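Local structure of pectinesterase 1 (Solanum lycopersicum, 1XG2) at residues N45-G59 with A83-I97. The protein hydrolyses the methyl esters of pectin in the plant cell wall, releasing methanol, and may prepare fruit cell walls for softening during ripening. Residues are numbered along the deposited sequence; the frame is centred on the assembly and turned at random.
Sequences NVEVASNKMNLMIVG and ATLAAVGQGFILQDI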
loop_
_atom_site.group_PDB
_atom_site.type_symbol
_atom_site.label_atom_id
_atom_site.label_comp_id
_atom_site.label_asym_id
_atom_site.label_seq_id
_atom_site.Cartn_x
_atom_site.Cartn_y
_atom_site.Cartn_z
ATOM N N ASN A 45 0.529 -5.282 -19.329
ATOM C CA ASN A 45 0.079 -5.246 -17.948
ATOM C C ASN A 45 0.504 -6.543 -17.293
ATOM O O ASN A 45 0.022 -7.619 -17.655
ATOM C CB ASN A 45 -1.435 -5.058 -17.866
ATOM C CG ASN A 45 -1.857 -3.631 -18.176
ATOM O OD1 ASN A 45 -2.098 -3.280 -19.338
ATOM N ND2 ASN A 45 -1.960 -2.803 -17.142
ATOM N N VAL A 46 1.423 -6.431 -16.343
ATOM C CA VAL A 46 2.062 -7.566 -15.713
ATOM C C VAL A 46 1.621 -7.721 -14.267
ATOM O O VAL A 46 1.446 -6.741 -13.544
ATOM C CB VAL A 46 3.587 -7.398 -15.766
ATOM C CG1 VAL A 46 4.292 -8.561 -15.056
ATOM C CG2 VAL A 46 4.036 -7.270 -17.220
ATOM N N GLU A 47 1.453 -8.967 -13.851
ATOM C CA GLU A 47 1.060 -9.288 -12.495
ATOM C C GLU A 47 2.048 -10.285 -11.910
ATOM O O GLU A 47 2.374 -11.278 -12.554
ATOM C CB GLU A 47 -0.355 -9.859 -12.491
ATOM C CG GLU A 47 -0.894 -10.170 -11.111
ATOM C CD GLU A 47 -2.420 -10.299 -11.059
ATOM O OE1 GLU A 47 -2.925 -10.638 -9.959
ATOM O OE2 GLU A 47 -3.108 -10.037 -12.091
ATOM N N VAL A 48 2.525 -10.012 -10.697
ATOM C CA VAL A 48 3.399 -10.927 -9.983
ATOM C C VAL A 48 2.616 -11.446 -8.783
ATOM O O VAL A 48 2.500 -10.763 -7.764
ATOM C CB VAL A 48 4.703 -10.238 -9.525
ATOM C CG1 VAL A 48 5.577 -11.206 -8.732
ATOM C CG2 VAL A 48 5.470 -9.710 -10.725
ATOM N N ALA A 49 2.068 -12.650 -8.917
ATOM C CA ALA A 49 1.105 -13.175 -7.954
ATOM C C ALA A 49 1.784 -13.656 -6.682
ATOM O O ALA A 49 3.018 -13.717 -6.590
ATOM C CB ALA A 49 0.301 -14.327 -8.587
ATOM N N SER A 50 0.954 -14.035 -5.709
ATOM C CA SER A 50 1.419 -14.366 -4.376
ATOM C C SER A 50 2.346 -15.565 -4.374
ATOM O O SER A 50 3.233 -15.661 -3.530
ATOM C CB SER A 50 0.231 -14.577 -3.420
ATOM O OG SER A 50 -0.571 -15.671 -3.806
ATOM N N ASN A 51 2.167 -16.463 -5.336
ATOM C CA ASN A 51 3.025 -17.651 -5.436
ATOM C C ASN A 51 4.409 -17.352 -6.032
ATOM O O ASN A 51 5.332 -18.151 -5.886
ATOM C CB ASN A 51 2.335 -18.787 -6.217
ATOM C CG ASN A 51 1.825 -18.352 -7.584
ATOM O OD1 ASN A 51 0.925 -17.514 -7.680
ATOM N ND2 ASN A 51 2.433 -18.873 -8.651
ATOM N N LYS A 52 4.550 -16.209 -6.699
ATOM C CA LYS A 52 5.819 -15.800 -7.296
ATOM C C LYS A 52 6.622 -15.015 -6.273
ATOM O O LYS A 52 6.637 -13.786 -6.278
ATOM C CB LYS A 52 5.578 -14.962 -8.550
ATOM C CG LYS A 52 4.831 -15.680 -9.668
ATOM C CD LYS A 52 5.536 -16.965 -10.148
ATOM C CE LYS A 52 4.751 -17.616 -11.311
ATOM N NZ LYS A 52 5.327 -18.934 -11.698
ATOM N N MET A 53 7.298 -15.758 -5.405
ATOM C CA MET A 53 8.024 -15.221 -4.260
ATOM C C MET A 53 9.494 -14.967 -4.597
ATOM O O MET A 53 10.105 -15.665 -5.396
ATOM C CB MET A 53 7.918 -16.228 -3.114
ATOM C CG MET A 53 6.525 -16.251 -2.481
ATOM S SD MET A 53 6.281 -17.685 -1.425
ATOM C CE MET A 53 7.462 -17.251 -0.140
ATOM N N ASN A 54 10.058 -13.959 -3.949
ATOM C CA ASN A 54 11.484 -13.673 -4.047
ATOM C C ASN A 54 11.931 -13.427 -5.488
ATOM O O ASN A 54 13.041 -13.810 -5.880
ATOM C CB ASN A 54 12.290 -14.812 -3.399
ATOM C CG ASN A 54 12.061 -14.905 -1.910
ATOM O OD1 ASN A 54 12.155 -13.907 -1.197
ATOM N ND2 ASN A 54 11.745 -16.107 -1.428
ATOM N N LEU A 55 11.055 -12.790 -6.262
ATOM C CA LEU A 55 11.323 -12.468 -7.652
ATOM C C LEU A 55 11.945 -11.085 -7.721
ATOM O O LEU A 55 11.406 -10.149 -7.137
ATOM C CB LEU A 55 10.022 -12.445 -8.459
ATOM C CG LEU A 55 9.860 -13.370 -9.659
ATOM C CD1 LEU A 55 8.651 -12.928 -10.484
ATOM C CD2 LEU A 55 11.110 -13.409 -10.531
ATOM N N MET A 56 13.046 -10.967 -8.455
ATOM C CA MET A 56 13.659 -9.688 -8.771
ATOM C C MET A 56 13.471 -9.404 -10.262
ATOM O O MET A 56 13.846 -10.214 -11.107
ATOM C CB MET A 56 15.144 -9.714 -8.435
ATOM C CG MET A 56 15.889 -8.425 -8.785
ATOM S SD MET A 56 17.541 -8.457 -8.107
ATOM C CE MET A 56 18.060 -6.805 -8.348
ATOM N N ILE A 57 12.844 -8.276 -10.578
ATOM C CA ILE A 57 12.706 -7.828 -11.956
ATOM C C ILE A 57 13.628 -6.633 -12.083
ATOM O O ILE A 57 13.458 -5.641 -11.396
ATOM C CB ILE A 57 11.251 -7.465 -12.286
ATOM C CG1 ILE A 57 10.375 -8.722 -12.213
ATOM C CG2 ILE A 57 11.147 -6.827 -13.674
ATOM C CD1 ILE A 57 8.908 -8.502 -12.540
ATOM N N VAL A 58 14.627 -6.749 -12.948
ATOM C CA VAL A 58 15.630 -5.705 -13.084
ATOM C C VAL A 58 15.778 -5.354 -14.554
ATOM O O VAL A 58 15.897 -6.243 -15.387
ATOM C CB VAL A 58 16.987 -6.139 -12.431
ATOM C CG1 VAL A 58 17.532 -7.405 -13.036
ATOM C CG2 VAL A 58 18.011 -5.031 -12.499
ATOM N N GLY A 59 15.744 -4.064 -14.865
ATOM C CA GLY A 59 15.939 -3.586 -16.216
ATOM C C GLY A 59 17.352 -3.087 -16.467
ATOM O O GLY A 59 18.268 -3.296 -15.661
ATOM N N ALA A 83 -3.324 -0.971 -12.629
ATOM C CA ALA A 83 -1.854 -0.975 -12.574
ATOM C C ALA A 83 -1.201 -1.564 -13.828
ATOM O O ALA A 83 -1.549 -2.648 -14.264
ATOM C CB ALA A 83 -1.389 -1.744 -11.355
ATOM N N THR A 84 -0.233 -0.850 -14.385
ATOM C CA THR A 84 0.630 -1.407 -15.420
ATOM C C THR A 84 1.358 -2.641 -14.910
ATOM O O THR A 84 1.342 -3.686 -15.566
ATOM C CB THR A 84 1.618 -0.329 -15.893
ATOM O OG1 THR A 84 0.884 0.687 -16.584
ATOM C CG2 THR A 84 2.607 -0.866 -16.906
ATOM N N LEU A 85 1.971 -2.524 -13.737
ATOM C CA LEU A 85 2.571 -3.658 -13.041
ATOM C C LEU A 85 2.035 -3.741 -11.607
ATOM O O LEU A 85 1.993 -2.739 -10.898
ATOM C CB LEU A 85 4.090 -3.529 -13.010
ATOM C CG LEU A 85 4.847 -4.783 -12.508
ATOM C CD1 LEU A 85 6.160 -4.990 -13.246
ATOM C CD2 LEU A 85 5.137 -4.711 -11.049
ATOM N N ALA A 86 1.619 -4.941 -11.204
ATOM C CA ALA A 86 1.078 -5.210 -9.867
ATOM C C ALA A 86 1.851 -6.392 -9.285
ATOM O O ALA A 86 2.043 -7.389 -9.968
ATOM C CB ALA A 86 -0.395 -5.551 -9.952
ATOM N N ALA A 87 2.300 -6.286 -8.036
ATOM C CA ALA A 87 3.086 -7.348 -7.410
ATOM C C ALA A 87 2.653 -7.577 -5.969
ATOM O O ALA A 87 2.578 -6.644 -5.183
ATOM C CB ALA A 87 4.556 -7.005 -7.453
ATOM N N VAL A 88 2.372 -8.831 -5.636
ATOM C CA VAL A 88 2.020 -9.208 -4.277
ATOM C C VAL A 88 2.886 -10.344 -3.749
ATOM O O VAL A 88 2.810 -10.658 -2.576
ATOM C CB VAL A 88 0.523 -9.561 -4.142
ATOM C CG1 VAL A 88 -0.334 -8.360 -4.555
ATOM C CG2 VAL A 88 0.155 -10.782 -4.960
ATOM N N GLY A 89 3.724 -10.933 -4.604
ATOM C CA GLY A 89 4.606 -12.018 -4.193
ATOM C C GLY A 89 5.653 -11.555 -3.191
ATOM O O GLY A 89 6.445 -10.655 -3.482
ATOM N N GLN A 90 5.657 -12.184 -2.014
ATOM C CA GLN A 90 6.563 -11.847 -0.921
ATOM C C GLN A 90 8.017 -11.734 -1.387
ATOM O O GLN A 90 8.478 -12.580 -2.132
ATOM C CB GLN A 90 6.471 -12.929 0.172
ATOM C CG GLN A 90 7.333 -12.705 1.396
ATOM C CD GLN A 90 7.440 -13.980 2.255
ATOM O OE1 GLN A 90 6.424 -14.471 2.752
ATOM N NE2 GLN A 90 8.655 -14.516 2.405
ATOM N N GLY A 91 8.732 -10.721 -0.897
ATOM C CA GLY A 91 10.151 -10.538 -1.198
ATOM C C GLY A 91 10.463 -9.925 -2.564
ATOM O O GLY A 91 11.630 -9.891 -2.956
ATOM N N PHE A 92 9.434 -9.458 -3.278
ATOM C CA PHE A 92 9.569 -8.809 -4.585
ATOM C C PHE A 92 10.614 -7.683 -4.569
ATOM O O PHE A 92 10.654 -6.901 -3.638
ATOM C CB PHE A 92 8.210 -8.237 -5.014
ATOM C CG PHE A 92 8.196 -7.672 -6.399
ATOM C CD1 PHE A 92 8.495 -8.469 -7.486
ATOM C CD2 PHE A 92 7.884 -6.333 -6.617
ATOM C CE1 PHE A 92 8.481 -7.942 -8.785
ATOM C CE2 PHE A 92 7.856 -5.794 -7.903
ATOM C CZ PHE A 92 8.156 -6.591 -8.982
ATOM N N ILE A 93 11.468 -7.640 -5.590
ATOM C CA ILE A 93 12.424 -6.558 -5.783
ATOM C C ILE A 93 12.254 -6.065 -7.207
ATOM O O ILE A 93 12.235 -6.867 -8.142
ATOM C CB ILE A 93 13.866 -7.052 -5.622
ATOM C CG1 ILE A 93 14.070 -7.609 -4.219
ATOM C CG2 ILE A 93 14.875 -5.919 -5.966
ATOM C CD1 ILE A 93 15.359 -8.313 -4.062
ATOM N N LEU A 94 12.112 -4.755 -7.354
ATOM C CA LEU A 94 12.017 -4.107 -8.647
ATOM C C LEU A 94 13.164 -3.104 -8.714
ATOM O O LEU A 94 13.395 -2.326 -7.770
ATOM C CB LEU A 94 10.667 -3.406 -8.778
ATOM C CG LEU A 94 10.339 -2.808 -10.146
ATOM C CD1 LEU A 94 10.089 -3.914 -11.134
ATOM C CD2 LEU A 94 9.139 -1.873 -10.055
ATOM N N GLN A 95 13.879 -3.106 -9.831
ATOM C CA GLN A 95 15.106 -2.321 -9.931
ATOM C C GLN A 95 15.454 -1.917 -11.353
ATOM O O GLN A 95 15.212 -2.671 -12.299
ATOM C CB GLN A 95 16.276 -3.104 -9.322
ATOM C CG GLN A 95 17.573 -2.313 -9.168
ATOM C CD GLN A 95 18.674 -3.173 -8.617
ATOM O OE1 GLN A 95 19.565 -3.619 -9.365
ATOM N NE2 GLN A 95 18.608 -3.454 -7.322
ATOM N N ASP A 96 16.032 -0.719 -11.468
ATOM C CA ASP A 96 16.581 -0.176 -12.719
ATOM C C ASP A 96 15.604 -0.234 -13.874
ATOM O O ASP A 96 15.931 -0.712 -14.954
ATOM C CB ASP A 96 17.883 -0.900 -13.093
ATOM C CG ASP A 96 18.997 -0.614 -12.131
ATOM O OD1 ASP A 96 19.154 0.564 -11.728
ATOM O OD2 ASP A 96 19.751 -1.514 -11.713
ATOM N N ILE A 97 14.393 0.241 -13.631
ATOM C CA ILE A 97 13.306 0.062 -14.591
ATOM C C ILE A 97 12.284 1.169 -14.379
ATOM O O ILE A 97 12.192 1.739 -13.302
ATOM C CB ILE A 97 12.682 -1.351 -14.435
ATOM C CG1 ILE A 97 11.811 -1.707 -15.649
ATOM C CG2 ILE A 97 11.874 -1.459 -13.135
ATOM C CD1 ILE A 97 11.449 -3.159 -15.714
HETATM O O HOH W 1 -2.145 0.166 -16.944
HETATM O O HOH W 2 -1.110 -5.527 -13.715
HETATM O O HOH W 3 3.647 -14.186 -1.436
HETATM O O HOH W 4 8.341 -11.595 -5.411
#
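Phe92 reaches back from its turn into the interior between two parallel ladders, packing against Val48 and Ile57 of 45-59. With CG anti to the backbone N (chi1 -174°), the ring meets Ile57 CD1 edge-on, 3.8 Å from Phe92 CE1, while Ala87 CB, on its own segment, lies over one face toward the rim. Val48 CG2 comes at a slant, 4.0 Å from Phe92 CE1, and Leu55 O lies 3.4 Å from Phe92 CD1. An alanine for Phe92 would probably open a gap between Val48 and Ile57 and leave the Ile57 CD1 methyl without its aromatic neighbour. Backbone hydrogen bonds such as Ile57 N to Ile93 O (2.9 Å) knit each ladder.

Outward, Met56 CE packs closely, 3.5 Å from Gln95 NE2. The solvent side is looser: Glu47 and Asn45, whose ND2 donates to Ala83 O (2.9 Å) from above the carbonyl plane, are exposed. A water links Ser50 O to Gln90 N, and Ser50 OG is hydrogen-bonded to Asp84 of the inhibitor chain. Strands 46-48 and 55-59 pair with 85-87 and 93-95 in ladders offset by two residues across the turns, Val48, Ile57 and Leu94 turned inward, and belong to successive coils of the right-handed parallel beta-helix of pectinesterases.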